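PDB 3F40: uncharacterized NTF2-like protein from Cytophaga hutchinsonii ATCC 33406, which is of unknown function but has the NTF2-like fold of the SnoaL-like family, whose cone-shaped pocket in relatives often holds a small ligand. Local coordinates for residues 10-15 / 92-97; 18-23 / 59-64; 38-43 / 102-107; 74-79 / 87-92. All coordinates share one frame; numbering follows the deposited sequence.

Interaction 1 (10-15 / 92-97)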
loop_
_atom_site.group_PDB
_atom_site.type_symbol
_atom_site.label_atom_id
_atom_site.label_comp_id
_atom_site.label_asym_id
_atom_site.label_seq_id
_atom_site.Cartn_x
_atom_site.Cartn_y
_atom_site.Cartn_z
ATOM N N ASP A 10 10.589 -5.967 -13.767
ATOM C CA ASP A 10 11.573 -5.095 -14.437
ATOM C C ASP A 10 10.914 -3.839 -14.955
ATOM O O ASP A 10 11.431 -2.736 -14.821
ATOM C CB ASP A 10 12.238 -5.824 -15.595
ATOM C CG ASP A 10 13.130 -6.975 -15.178
ATOM O OD1 ASP A 10 13.903 -6.837 -14.237
ATOM O OD2 ASP A 10 13.133 -8.025 -15.854
ATOM N N LEU A 11 9.731 -3.939 -15.566
ATOM C CA LEU A 11 9.037 -2.716 -16.063
ATOM C C LEU A 11 8.769 -1.706 -14.998
ATOM O O LEU A 11 8.933 -0.481 -15.173
ATOM C CB LEU A 11 7.667 -3.023 -16.643
ATOM C CG LEU A 11 7.631 -3.775 -17.954
ATOM C CD1 LEU A 11 6.188 -4.165 -18.329
ATOM C CD2 LEU A 11 8.263 -2.966 -19.090
ATOM N N VAL A 12 8.299 -2.193 -13.866
ATOM C CA VAL A 12 7.990 -1.232 -12.821
ATOM C C VAL A 12 9.257 -0.577 -12.298
ATOM O O VAL A 12 9.316 0.646 -12.113
ATOM C CB VAL A 12 7.142 -1.848 -11.685
ATOM C CG1 VAL A 12 6.968 -0.872 -10.541
ATOM C CG2 VAL A 12 5.771 -2.320 -12.250
ATOM N N LEU A 13 10.286 -1.377 -12.080
ATOM C CA LEU A 13 11.536 -0.802 -11.573
ATOM C C LEU A 13 12.180 0.136 -12.586
ATOM O O LEU A 13 12.822 1.117 -12.194
ATOM C CB LEU A 13 12.479 -1.904 -11.120
ATOM C CG LEU A 13 11.965 -2.610 -9.877
ATOM C CD1 LEU A 13 12.987 -3.665 -9.397
ATOM C CD2 LEU A 13 11.617 -1.651 -8.723
ATOM N N GLU A 14 12.052 -0.192 -13.856
ATOM C CA GLU A 14 12.563 0.699 -14.905
ATOM C C GLU A 14 11.810 2.013 -14.902
ATOM O O GLU A 14 12.395 3.071 -15.102
ATOM C CB GLU A 14 12.439 0.074 -16.269
ATOM C CG GLU A 14 13.362 -1.072 -16.475
ATOM C CD GLU A 14 13.173 -1.741 -17.786
ATOM O OE1 GLU A 14 12.215 -1.317 -18.553
ATOM O OE2 GLU A 14 13.966 -2.705 -17.983
ATOM N N PHE A 15 10.507 1.959 -14.692
ATOM C CA PHE A 15 9.697 3.200 -14.622
ATOM C C PHE A 15 10.161 4.070 -13.473
ATOM O O PHE A 15 10.368 5.277 -13.635
ATOM C CB PHE A 15 8.197 2.832 -14.487
ATOM C CG PHE A 15 7.281 4.018 -14.374
ATOM C CD1 PHE A 15 7.058 4.835 -15.476
ATOM C CD2 PHE A 15 6.607 4.306 -13.204
ATOM C CE1 PHE A 15 6.230 5.931 -15.383
ATOM C CE2 PHE A 15 5.771 5.392 -13.132
ATOM C CZ PHE A 15 5.583 6.196 -14.226
ATOM N N TYR A 92 0.556 -0.747 -8.882
ATOM C CA TYR A 92 0.696 -0.671 -10.325
ATOM C C TYR A 92 0.037 -1.888 -10.964
ATOM O O TYR A 92 0.338 -3.033 -10.573
ATOM C CB TYR A 92 2.193 -0.635 -10.715
ATOM C CG TYR A 92 2.953 0.527 -10.170
ATOM C CD1 TYR A 92 3.384 0.553 -8.857
ATOM C CD2 TYR A 92 3.267 1.595 -10.961
ATOM C CE1 TYR A 92 4.029 1.664 -8.338
ATOM C CE2 TYR A 92 3.912 2.720 -10.441
ATOM C CZ TYR A 92 4.274 2.752 -9.120
ATOM O OH TYR A 92 4.888 3.857 -8.584
ATOM N N HIS A 93 -0.812 -1.638 -11.960
ATOM C CA HIS A 93 -1.426 -2.727 -12.722
ATOM C C HIS A 93 -0.788 -2.755 -14.112
ATOM O O HIS A 93 -0.599 -1.696 -14.716
ATOM C CB HIS A 93 -2.935 -2.518 -12.855
ATOM C CG HIS A 93 -3.647 -3.686 -13.444
ATOM N ND1 HIS A 93 -3.923 -4.820 -12.716
ATOM C CD2 HIS A 93 -4.153 -3.888 -14.687
ATOM C CE1 HIS A 93 -4.565 -5.680 -13.494
ATOM N NE2 HIS A 93 -4.683 -5.151 -14.700
ATOM N N LEU A 94 -0.490 -3.950 -14.576
ATOM C CA LEU A 94 0.157 -4.145 -15.889
ATOM C C LEU A 94 -0.647 -5.078 -16.737
ATOM O O LEU A 94 -1.188 -6.105 -16.276
ATOM C CB LEU A 94 1.560 -4.711 -15.699
ATOM C CG LEU A 94 2.468 -3.744 -14.886
ATOM C CD1 LEU A 94 2.521 -4.158 -13.428
ATOM C CD2 LEU A 94 3.888 -3.622 -15.464
ATOM N N GLU A 95 -0.702 -4.712 -18.001
ATOM C CA GLU A 95 -1.344 -5.537 -19.006
ATOM C C GLU A 95 -0.614 -5.310 -20.284
ATOM O O GLU A 95 -0.242 -4.204 -20.626
ATOM C CB GLU A 95 -2.800 -5.172 -19.220
ATOM C CG GLU A 95 -3.617 -5.456 -17.994
ATOM C CD GLU A 95 -5.103 -5.382 -18.174
ATOM O OE1 GLU A 95 -5.586 -5.081 -19.286
ATOM O OE2 GLU A 95 -5.802 -5.672 -17.182
ATOM N N LYS A 96 -0.466 -6.366 -21.053
ATOM C CA LYS A 96 0.102 -6.263 -22.409
ATOM C C LYS A 96 1.445 -5.546 -22.451
ATOM O O LYS A 96 1.771 -4.841 -23.391
ATOM C CB LYS A 96 -0.896 -5.598 -23.355
ATOM C CG LYS A 96 -2.184 -6.334 -23.471
ATOM C CD LYS A 96 -3.136 -5.644 -24.435
ATOM C CE LYS A 96 -4.407 -6.422 -24.628
ATOM N NZ LYS A 96 -5.194 -6.550 -23.370
ATOM N N GLY A 97 2.253 -5.795 -21.426
ATOM C CA GLY A 97 3.591 -5.268 -21.384
ATOM C C GLY A 97 3.704 -3.812 -21.075
ATOM O O GLY A 97 4.765 -3.216 -21.296
#
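V12 lies between L94 and Y92 and gives a compact example of how a helix is seated on a curved sheet through apolar side chains, aliphatic and aromatic. From its CB the residue forks. CG2, beside the backbone N, reaches both methyls of L94 and lies 3.9 Å from L94 CD1. CG1 takes the other direction, anti to the backbone N (chi1 174°), and comes to rest above one face of the Y92 ring. It stands 4.3 Å from the ring centroid and 12° off the normal, a CH-pi contact displaced a little toward the rim. One valine thus bridges Y92 and L94, which point to the same side of the strand.

One position earlier, L11, in one of its two conformers, slides past L94 in the opposite direction, L11 CD1 meeting L94 CD2 at 3.7 Å. In that conformer the same CD1 lies 3.4 Å from the carbonyl O of G97, where the chain has left the strand and turns back. One turn further along the helix, F15 crosses Y92 at about a right angle, F15 CD2 lying 4.2 Å from Y92 CE2. The phenol OH of Y92 is bonded to Y77.

Helix 8-20 runs over the inner side of the sheet, its 10-15 segment at 125° to strand segment 92-95. V73 and L75 of strand 72-81 support V12, while I99 of strand 98-105 lies against F15 and L94.

Interaction 2 (18-23 / 59-64)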
loop_
_atom_site.group_PDB
_atom_site.type_symbol
_atom_site.label_atom_id
_atom_site.label_comp_id
_atom_site.label_asym_id
_atom_site.label_seq_id
_atom_site.Cartn_x
_atom_site.Cartn_y
_atom_site.Cartn_z
ATOM N N ALA A 18 13.555 5.542 -14.292
ATOM C CA ALA A 18 13.394 6.638 -15.233
ATOM C C ALA A 18 12.942 7.910 -14.502
ATOM O O ALA A 18 13.480 8.999 -14.714
ATOM C CB ALA A 18 12.449 6.256 -16.371
ATOM N N LEU A 19 11.975 7.821 -13.619
ATOM C CA LEU A 19 11.549 9.018 -12.886
ATOM C C LEU A 19 12.685 9.554 -12.011
ATOM O O LEU A 19 12.945 10.760 -11.947
ATOM C CB LEU A 19 10.317 8.708 -12.032
ATOM C CG LEU A 19 9.040 8.358 -12.777
ATOM C CD1 LEU A 19 7.950 7.927 -11.807
ATOM C CD2 LEU A 19 8.560 9.530 -13.630
ATOM N N ASN A 20 13.390 8.663 -11.349
ATOM C CA ASN A 20 14.460 9.092 -10.430
ATOM C C ASN A 20 15.608 9.793 -11.136
ATOM O O ASN A 20 16.245 10.662 -10.566
ATOM C CB ASN A 20 15.010 7.919 -9.621
ATOM C CG ASN A 20 14.169 7.604 -8.410
ATOM O OD1 ASN A 20 13.371 8.431 -7.985
ATOM N ND2 ASN A 20 14.327 6.392 -7.839
ATOM N N THR A 21 15.827 9.401 -12.372
ATOM C CA THR A 21 16.902 9.989 -13.167
ATOM C C THR A 21 16.371 11.069 -14.095
ATOM O O THR A 21 17.048 11.535 -15.010
ATOM C CB THR A 21 17.663 8.941 -13.959
ATOM O OG1 THR A 21 16.769 8.205 -14.819
ATOM C CG2 THR A 21 18.449 8.016 -12.980
ATOM N N GLU A 22 15.163 11.515 -13.804
ATOM C CA GLU A 22 14.519 12.592 -14.550
ATOM C C GLU A 22 14.563 12.300 -16.060
ATOM O O GLU A 22 14.803 13.197 -16.884
ATOM C CB GLU A 22 15.092 13.987 -14.156
ATOM C CG GLU A 22 14.886 14.292 -12.681
ATOM C CD GLU A 22 15.128 15.786 -12.310
ATOM O OE1 GLU A 22 15.551 16.611 -13.204
ATOM O OE2 GLU A 22 14.923 16.089 -11.103
ATOM N N ASN A 23 14.399 11.023 -16.415
ATOM C CA ASN A 23 14.266 10.588 -17.793
ATOM C C ASN A 23 12.808 10.374 -18.160
ATOM O O ASN A 23 12.277 9.247 -18.159
ATOM C CB ASN A 23 15.082 9.334 -18.067
ATOM C CG ASN A 23 15.236 9.062 -19.579
ATOM O OD1 ASN A 23 14.474 9.551 -20.416
ATOM N ND2 ASN A 23 16.221 8.215 -19.927
ATOM N N PHE A 59 9.230 14.222 -8.732
ATOM C CA PHE A 59 9.214 13.379 -7.538
ATOM C C PHE A 59 10.312 12.335 -7.612
ATOM O O PHE A 59 10.673 11.887 -8.681
ATOM C CB PHE A 59 7.868 12.648 -7.362
ATOM C CG PHE A 59 6.690 13.537 -7.143
ATOM C CD1 PHE A 59 6.812 14.795 -6.584
ATOM C CD2 PHE A 59 5.446 13.079 -7.477
ATOM C CE1 PHE A 59 5.665 15.578 -6.368
ATOM C CE2 PHE A 59 4.328 13.867 -7.244
ATOM C CZ PHE A 59 4.454 15.102 -6.709
ATOM N N LYS A 60 10.874 12.036 -6.447
ATOM C CA LYS A 60 11.902 11.018 -6.286
ATOM C C LYS A 60 11.425 9.914 -5.342
ATOM O O LYS A 60 10.695 10.174 -4.420
ATOM C CB LYS A 60 13.202 11.631 -5.780
ATOM C CG LYS A 60 13.769 12.723 -6.664
ATOM C CD LYS A 60 14.134 12.203 -8.041
ATOM C CE LYS A 60 14.730 13.267 -8.976
ATOM N NZ LYS A 60 13.788 14.366 -9.309
ATOM N N TYR A 61 11.871 8.680 -5.591
ATOM C CA TYR A 61 11.357 7.491 -4.918
ATOM C C TYR A 61 12.470 6.638 -4.353
ATOM O O TYR A 61 13.465 6.373 -5.048
ATOM C CB TYR A 61 10.563 6.632 -5.920
ATOM C CG TYR A 61 9.445 7.380 -6.594
ATOM C CD1 TYR A 61 9.703 8.223 -7.650
ATOM C CD2 TYR A 61 8.137 7.255 -6.160
ATOM C CE1 TYR A 61 8.684 8.943 -8.270
ATOM C CE2 TYR A 61 7.108 7.957 -6.768
ATOM C CZ TYR A 61 7.405 8.798 -7.829
ATOM O OH TYR A 61 6.452 9.566 -8.466
ATOM N N VAL A 62 12.285 6.189 -3.129
ATOM C CA VAL A 62 13.173 5.214 -2.568
ATOM C C VAL A 62 12.319 4.009 -2.247
ATOM O O VAL A 62 11.451 4.065 -1.373
ATOM C CB VAL A 62 13.873 5.704 -1.302
ATOM C CG1 VAL A 62 14.676 4.572 -0.703
ATOM C CG2 VAL A 62 14.759 6.957 -1.584
ATOM N N VAL A 63 12.587 2.929 -2.968
ATOM C CA VAL A 63 11.797 1.711 -2.844
ATOM C C VAL A 63 12.359 0.839 -1.702
ATOM O O VAL A 63 13.549 0.440 -1.714
ATOM C CB VAL A 63 11.794 0.886 -4.152
ATOM C CG1 VAL A 63 11.007 -0.409 -3.957
ATOM C CG2 VAL A 63 11.218 1.682 -5.329
ATOM N N HIS A 64 11.505 0.557 -0.728
ATOM C CA HIS A 64 11.850 -0.271 0.436
ATOM C C HIS A 64 11.407 -1.708 0.287
ATOM O O HIS A 64 12.077 -2.619 0.758
ATOM C CB HIS A 64 11.264 0.329 1.698
ATOM C CG HIS A 64 11.920 1.613 2.062
ATOM N ND1 HIS A 64 11.251 2.810 2.145
ATOM C CD2 HIS A 64 13.219 1.883 2.318
ATOM C CE1 HIS A 64 12.110 3.762 2.466
ATOM N NE2 HIS A 64 13.311 3.226 2.567
HETATM O O HOH W 1 11.728 13.027 -10.973
#
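The carboxamide of N20 faces the backbone of Y61 as a second strand edge would, and this two-point grip organises the contact. OD1 of N20 accepts the amide N of Y61 at 2.8 Å, while ND2 donates to the carbonyl O of Y61 at 2.9 Å. Both bonds use a lone pair in the plane of the accepting carbonyl, although Y61 O is tilted 21° from the plane of the asparagine amide. Held at both ends, that amide has its flip state fixed. OD1 also lies at the edge of the Y61 ring, close to the ring plane.

L19 crosses the tyrosine obliquely on the buried side, its CD1 reaching Y61 CE1 at 3.8 Å. On the outer side K60 bends at chi2 and again at chi4 (-64°), folding its chain over the carbonyl O of N20 until it meets the extended E22 at about a right angle. NZ of K60 and OE2 of E22 form a salt bridge of 2.7 Å on the anti lone pair of the carboxylate. A water completes the network, donating to the carbonyl O atoms of L19 and F59 and accepting from K60 NZ, which also bonds to K58 O.

Beyond the segments, Y61 meets the ring of Y77, and helix 24-29 backs L19. Helix 8-20 ends in a Schellman motif: N23 N bonds to A18 O and E22 N to L19 O, with E22 the C-prime residue at positive phi. Here the C-terminus of helix 8-20 is fastened to strand 60-69, an outermost strand of the NTF2-like sheet within this chain.

Interaction 3 (38-43 / 102-107)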
loop_
_atom_site.group_PDB
_atom_site.type_symbol
_atom_site.label_atom_id
_atom_site.label_comp_id
_atom_site.label_asym_id
_atom_site.label_seq_id
_atom_site.Cartn_x
_atom_site.Cartn_y
_atom_site.Cartn_z
ATOM N N ASN A 38 -4.574 7.454 -9.863
ATOM C CA ASN A 38 -5.376 7.846 -8.716
ATOM C C ASN A 38 -4.502 7.995 -7.511
ATOM O O ASN A 38 -3.752 7.103 -7.155
ATOM C CB ASN A 38 -6.424 6.834 -8.411
ATOM C CG ASN A 38 -7.551 6.937 -9.292
ATOM O OD1 ASN A 38 -8.588 7.591 -8.965
ATOM N ND2 ASN A 38 -7.434 6.315 -10.413
ATOM N N GLY A 39 -4.624 9.139 -6.871
ATOM C CA GLY A 39 -3.914 9.407 -5.644
ATOM C C GLY A 39 -4.789 10.213 -4.718
ATOM O O GLY A 39 -5.922 10.589 -5.086
ATOM N N PRO A 40 -4.270 10.522 -3.533
ATOM C CA PRO A 40 -5.068 11.286 -2.564
ATOM C C PRO A 40 -5.573 12.628 -3.084
ATOM O O PRO A 40 -6.627 13.154 -2.646
ATOM C CB PRO A 40 -4.077 11.547 -1.443
ATOM C CG PRO A 40 -3.039 10.553 -1.562
ATOM C CD PRO A 40 -2.986 10.068 -2.985
HETATM N N MSE A 41 -4.820 13.206 -3.987
HETATM C CA MSE A 41 -5.106 14.557 -4.483
HETATM C C MSE A 41 -5.693 14.591 -5.885
HETATM O O MSE A 41 -5.806 15.643 -6.524
HETATM C CB MSE A 41 -3.843 15.379 -4.396
HETATM C CG MSE A 41 -3.431 15.648 -2.939
HETATM SE SE MSE A 41 -1.720 16.449 -2.719
HETATM C CE MSE A 41 -0.610 14.986 -3.273
ATOM N N GLY A 42 -6.122 13.448 -6.364
ATOM C CA GLY A 42 -6.892 13.425 -7.573
ATOM C C GLY A 42 -6.556 12.356 -8.549
ATOM O O GLY A 42 -5.924 11.382 -8.241
ATOM N N HIS A 43 -7.097 12.523 -9.702
ATOM C CA HIS A 43 -7.053 11.535 -10.770
ATOM C C HIS A 43 -6.595 12.176 -12.075
ATOM O O HIS A 43 -6.912 13.326 -12.355
ATOM C CB HIS A 43 -8.454 10.962 -10.902
ATOM C CG HIS A 43 -8.736 10.274 -12.179
ATOM N ND1 HIS A 43 -8.236 9.032 -12.499
ATOM C CD2 HIS A 43 -9.476 10.669 -13.235
ATOM C CE1 HIS A 43 -8.670 8.687 -13.702
ATOM N NE2 HIS A 43 -9.406 9.682 -14.175
ATOM N N LEU A 102 -1.958 3.303 -11.924
ATOM C CA LEU A 102 -1.305 3.486 -10.618
ATOM C C LEU A 102 -2.343 4.040 -9.653
ATOM O O LEU A 102 -3.032 5.003 -9.975
ATOM C CB LEU A 102 -0.136 4.458 -10.733
ATOM C CG LEU A 102 0.508 4.912 -9.419
ATOM C CD1 LEU A 102 1.012 3.742 -8.549
ATOM C CD2 LEU A 102 1.658 5.862 -9.703
ATOM N N HIS A 103 -2.452 3.397 -8.498
ATOM C CA HIS A 103 -3.167 3.912 -7.366
ATOM C C HIS A 103 -2.166 4.069 -6.234
ATOM O O HIS A 103 -1.548 3.075 -5.857
ATOM C CB HIS A 103 -4.234 2.919 -6.919
ATOM C CG HIS A 103 -5.374 2.804 -7.853
ATOM N ND1 HIS A 103 -5.277 2.146 -9.062
ATOM C CD2 HIS A 103 -6.650 3.246 -7.758
ATOM C CE1 HIS A 103 -6.451 2.208 -9.683
ATOM N NE2 HIS A 103 -7.298 2.875 -8.910
ATOM N N VAL A 104 -1.970 5.296 -5.758
ATOM C CA VAL A 104 -0.987 5.541 -4.695
ATOM C C VAL A 104 -1.714 5.962 -3.420
ATOM O O VAL A 104 -2.677 6.711 -3.449
ATOM C CB VAL A 104 0.122 6.553 -5.160
ATOM C CG1 VAL A 104 -0.419 7.925 -5.394
ATOM C CG2 VAL A 104 1.275 6.559 -4.176
ATOM N N TYR A 105 -1.228 5.418 -2.324
ATOM C CA TYR A 105 -1.842 5.541 -1.001
ATOM C C TYR A 105 -0.898 6.237 -0.042
ATOM O O TYR A 105 0.185 5.741 0.200
ATOM C CB TYR A 105 -2.180 4.167 -0.422
ATOM C CG TYR A 105 -3.087 3.308 -1.233
ATOM C CD1 TYR A 105 -2.600 2.559 -2.281
ATOM C CD2 TYR A 105 -4.429 3.215 -0.925
ATOM C CE1 TYR A 105 -3.441 1.744 -3.016
ATOM C CE2 TYR A 105 -5.261 2.397 -1.626
ATOM C CZ TYR A 105 -4.762 1.670 -2.698
ATOM O OH TYR A 105 -5.585 0.815 -3.392
ATOM N N PHE A 106 -1.349 7.336 0.532
ATOM C CA PHE A 106 -0.608 8.057 1.539
ATOM C C PHE A 106 -1.447 9.155 2.150
ATOM O O PHE A 106 -2.485 9.519 1.605
ATOM C CB PHE A 106 0.719 8.647 1.009
ATOM C CG PHE A 106 0.588 9.678 -0.097
ATOM C CD1 PHE A 106 0.638 9.286 -1.409
ATOM C CD2 PHE A 106 0.536 11.039 0.199
ATOM C CE1 PHE A 106 0.576 10.209 -2.425
ATOM C CE2 PHE A 106 0.450 11.952 -0.833
ATOM C CZ PHE A 106 0.487 11.530 -2.133
ATOM N N ASP A 107 -0.970 9.661 3.280
ATOM C CA ASP A 107 -1.604 10.795 3.958
ATOM C C ASP A 107 -0.995 12.088 3.400
ATOM O O ASP A 107 0.188 12.364 3.623
ATOM C CB ASP A 107 -1.366 10.694 5.462
ATOM C CG ASP A 107 -1.848 11.902 6.233
ATOM O OD1 ASP A 107 -2.485 12.800 5.654
ATOM O OD2 ASP A 107 -1.544 11.913 7.464
HETATM O O HOH W 2 -5.539 4.634 -11.563
#
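N38 bonds to the neighbouring strand through both of its backbone polar groups. Its N donates to L102 O at 2.9 Å, and its O accepts V104 N at 2.9 Å; both bonds are nearly straight. Between them the CA of H103 makes a CH...O contact with N38 O. L102 O has a second donor: a water that also accepts from ND2 of the N38 side chain and lies over one face of the H103 imidazole. The asparagine and histidine side chains run side by side in the same direction, amide and ring planes only 7° apart, with N38 CB 3.7 Å from H103 CD2.

This is the parallel N38-H103 bridge of a mixed sheet in which every other pair of adjacent strands is antiparallel, an order in keeping with the NTF2-like fold. At its end the first strand reverses through a type I turn, G39 to G42, closed by bonds in both directions between the two glycines, and returns as strand 42-45.

The turn brings P40 over F106. CG of the proline sits above the centre of the phenyl ring, 3.6 Å from the centroid and 8° off the normal, a CH-pi contact, while its CD lies 3.4 Å from V104 O. F106 meets it with CG lodged between backbone N and carbonyl carbon (chi1 62°). The methyl of selenomethionine M41 comes instead to the edge of that ring, CE 3.8 Å from CZ of F106. Farther out, L111 touches both M41 and F106, and D107 and R109 of the second subunit pack on P40 and M41 respectively.

Interaction 4 (74-79 / 87-92)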
loop_
_atom_site.group_PDB
_atom_site.type_symbol
_atom_site.label_atom_id
_atom_site.label_comp_id
_atom_site.label_asym_id
_atom_site.label_seq_id
_atom_site.Cartn_x
_atom_site.Cartn_y
_atom_site.Cartn_z
ATOM N N CYS A 74 3.004 -4.032 -6.134
ATOM C CA CYS A 74 2.864 -3.015 -5.096
ATOM C C CYS A 74 4.211 -2.652 -4.496
ATOM O O CYS A 74 4.933 -3.505 -3.988
ATOM C CB CYS A 74 1.893 -3.472 -3.999
ATOM S SG CYS A 74 1.287 -2.089 -2.988
ATOM N N LEU A 75 4.512 -1.361 -4.540
ATOM C CA LEU A 75 5.743 -0.825 -3.988
ATOM C C LEU A 75 5.470 -0.103 -2.687
ATOM O O LEU A 75 4.512 0.650 -2.573
ATOM C CB LEU A 75 6.412 0.180 -4.940
ATOM C CG LEU A 75 6.759 -0.341 -6.344
ATOM C CD1 LEU A 75 7.464 0.767 -7.177
ATOM C CD2 LEU A 75 7.593 -1.582 -6.315
ATOM N N ILE A 76 6.330 -0.327 -1.705
ATOM C CA ILE A 76 6.397 0.439 -0.489
ATOM C C ILE A 76 7.603 1.346 -0.665
ATOM O O ILE A 76 8.732 0.890 -0.801
ATOM C CB ILE A 76 6.595 -0.465 0.739
ATOM C CG1 ILE A 76 5.461 -1.483 0.864
ATOM C CG2 ILE A 76 6.719 0.340 2.022
ATOM C CD1 ILE A 76 4.073 -0.888 1.013
ATOM N N TYR A 77 7.338 2.642 -0.719
ATOM C CA TYR A 77 8.379 3.590 -1.024
ATOM C C TYR A 77 8.180 4.936 -0.349
ATOM O O TYR A 77 7.076 5.341 -0.012
ATOM C CB TYR A 77 8.553 3.749 -2.540
ATOM C CG TYR A 77 7.337 4.018 -3.454
ATOM C CD1 TYR A 77 6.111 4.439 -2.984
ATOM C CD2 TYR A 77 7.484 3.880 -4.816
ATOM C CE1 TYR A 77 5.039 4.657 -3.860
ATOM C CE2 TYR A 77 6.459 4.102 -5.707
ATOM C CZ TYR A 77 5.226 4.491 -5.228
ATOM O OH TYR A 77 4.183 4.722 -6.122
ATOM N N ASP A 78 9.307 5.629 -0.166
ATOM C CA ASP A 78 9.290 7.007 0.305
ATOM C C ASP A 78 9.313 7.872 -0.947
ATOM O O ASP A 78 10.133 7.645 -1.866
ATOM C CB ASP A 78 10.472 7.315 1.206
ATOM C CG ASP A 78 10.375 6.651 2.552
ATOM O OD1 ASP A 78 9.288 6.235 2.983
ATOM O OD2 ASP A 78 11.425 6.581 3.213
ATOM N N ILE A 79 8.435 8.871 -0.993
ATOM C CA ILE A 79 8.383 9.791 -2.114
ATOM C C ILE A 79 8.764 11.185 -1.627
ATOM O O ILE A 79 8.194 11.712 -0.675
ATOM C CB ILE A 79 6.989 9.862 -2.797
ATOM C CG1 ILE A 79 6.349 8.476 -2.989
ATOM C CG2 ILE A 79 7.138 10.575 -4.129
ATOM C CD1 ILE A 79 4.935 8.538 -3.530
ATOM N N ALA A 87 5.817 8.649 3.192
ATOM C CA ALA A 87 5.776 7.200 3.059
ATOM C C ALA A 87 4.477 6.821 2.380
ATOM O O ALA A 87 3.393 7.164 2.839
ATOM C CB ALA A 87 5.890 6.488 4.416
ATOM N N ALA A 88 4.606 6.040 1.315
ATOM C CA ALA A 88 3.465 5.658 0.487
ATOM C C ALA A 88 3.530 4.198 0.070
ATOM O O ALA A 88 4.561 3.535 0.164
ATOM C CB ALA A 88 3.437 6.525 -0.803
ATOM N N SER A 89 2.388 3.735 -0.408
ATOM C CA SER A 89 2.256 2.449 -1.065
ATOM C C SER A 89 1.698 2.702 -2.464
ATOM O O SER A 89 0.701 3.364 -2.589
ATOM C CB SER A 89 1.314 1.544 -0.266
ATOM O OG SER A 89 1.147 0.305 -0.915
ATOM N N GLY A 90 2.337 2.159 -3.487
ATOM C CA GLY A 90 1.920 2.370 -4.869
ATOM C C GLY A 90 1.546 1.048 -5.497
ATOM O O GLY A 90 2.335 0.103 -5.513
ATOM N N LEU A 91 0.326 0.984 -6.030
ATOM C CA LEU A 91 -0.223 -0.211 -6.654
ATOM C C LEU A 91 -0.281 0.002 -8.168
ATOM O O LEU A 91 -1.017 0.850 -8.669
ATOM C CB LEU A 91 -1.616 -0.470 -6.110
ATOM C CG LEU A 91 -2.384 -1.625 -6.712
ATOM C CD1 LEU A 91 -1.727 -2.969 -6.403
ATOM C CD2 LEU A 91 -3.835 -1.583 -6.200
ATOM N N TYR A 92 0.556 -0.747 -8.882
ATOM C CA TYR A 92 0.696 -0.671 -10.325
ATOM C C TYR A 92 0.037 -1.888 -10.964
ATOM O O TYR A 92 0.338 -3.033 -10.573
ATOM C CB TYR A 92 2.193 -0.635 -10.715
ATOM C CG TYR A 92 2.953 0.527 -10.170
ATOM C CD1 TYR A 92 3.384 0.553 -8.857
ATOM C CD2 TYR A 92 3.267 1.595 -10.961
ATOM C CE1 TYR A 92 4.029 1.664 -8.338
ATOM C CE2 TYR A 92 3.912 2.720 -10.441
ATOM C CZ TYR A 92 4.274 2.752 -9.120
ATOM O OH TYR A 92 4.888 3.857 -8.584
#
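L75 and G90 form one of two hydrogen-bonded pairs in this regular antiparallel ladder, each giving its N to the other's O at 2.8 Å. Y77 and A88 form the second pair, and C74-L91, I76-S89 and D78-A87 are the non-hydrogen-bonded pairs around them. The short strands run at 161° to each other, 4.6 Å apart at closest. CH...O contacts from C74 CA to G90 O and from S89 CA to L75 O add to the ladder.

On the face carrying L75 and Y77, the tyrosine has its CG between the backbone N and carbonyl carbon (chi1 50°), which tilts the ring diagonally across toward strand 87-92. One face rests on CB of L75, two residues earlier on the same strand, and Y77 OH passes 3.5 Å from G90 CA, where the glycine carries no side chain. Y77 OH then meets Y92 OH, which approaches from the opposite direction at the ring edge, in a 2.7 Å hydrogen bond in which either hydroxyl could be the donor. L75 CD1 touches Y92 CE1 at 3.7 Å, and I79 CD1 covers A88 CB at the same distance.

The other face carries C74, I76 and S89. In one of the two conformers of C74, its SG is 3.2 Å from S89 OG, which bonds to S89 OG of the second subunit. Y105 and F67 of that subunit pack on this face too. The arrangement is a beta hairpin of the NTF2-like sheet, with one face lining the interior beneath helix 8-20 and the other forming part of the dimer interface.

How the interactions relate
From the N terminus, helix 8-20 opens interaction 1, whose loop closes only at 92-97, near the end of strand 84-95. Interaction 2 begins on the same helix and closes at 59-64, wholly within that span. Interaction 3 opens at 38-43, inside both loops, and closes last at 102-107, so it crosses interactions 1 and 2. Interaction 4, the short hairpin 74-79 with 87-92, lies within both 1 and 3 and follows 2 in series. It is also the hub in space: it shares Y92 with interaction 1 and is flanked in the sheet by strands 60-69 and 98-105. Helix and six-stranded sheet are thus joined, with interactions 3 and 4 also touching the second subunit.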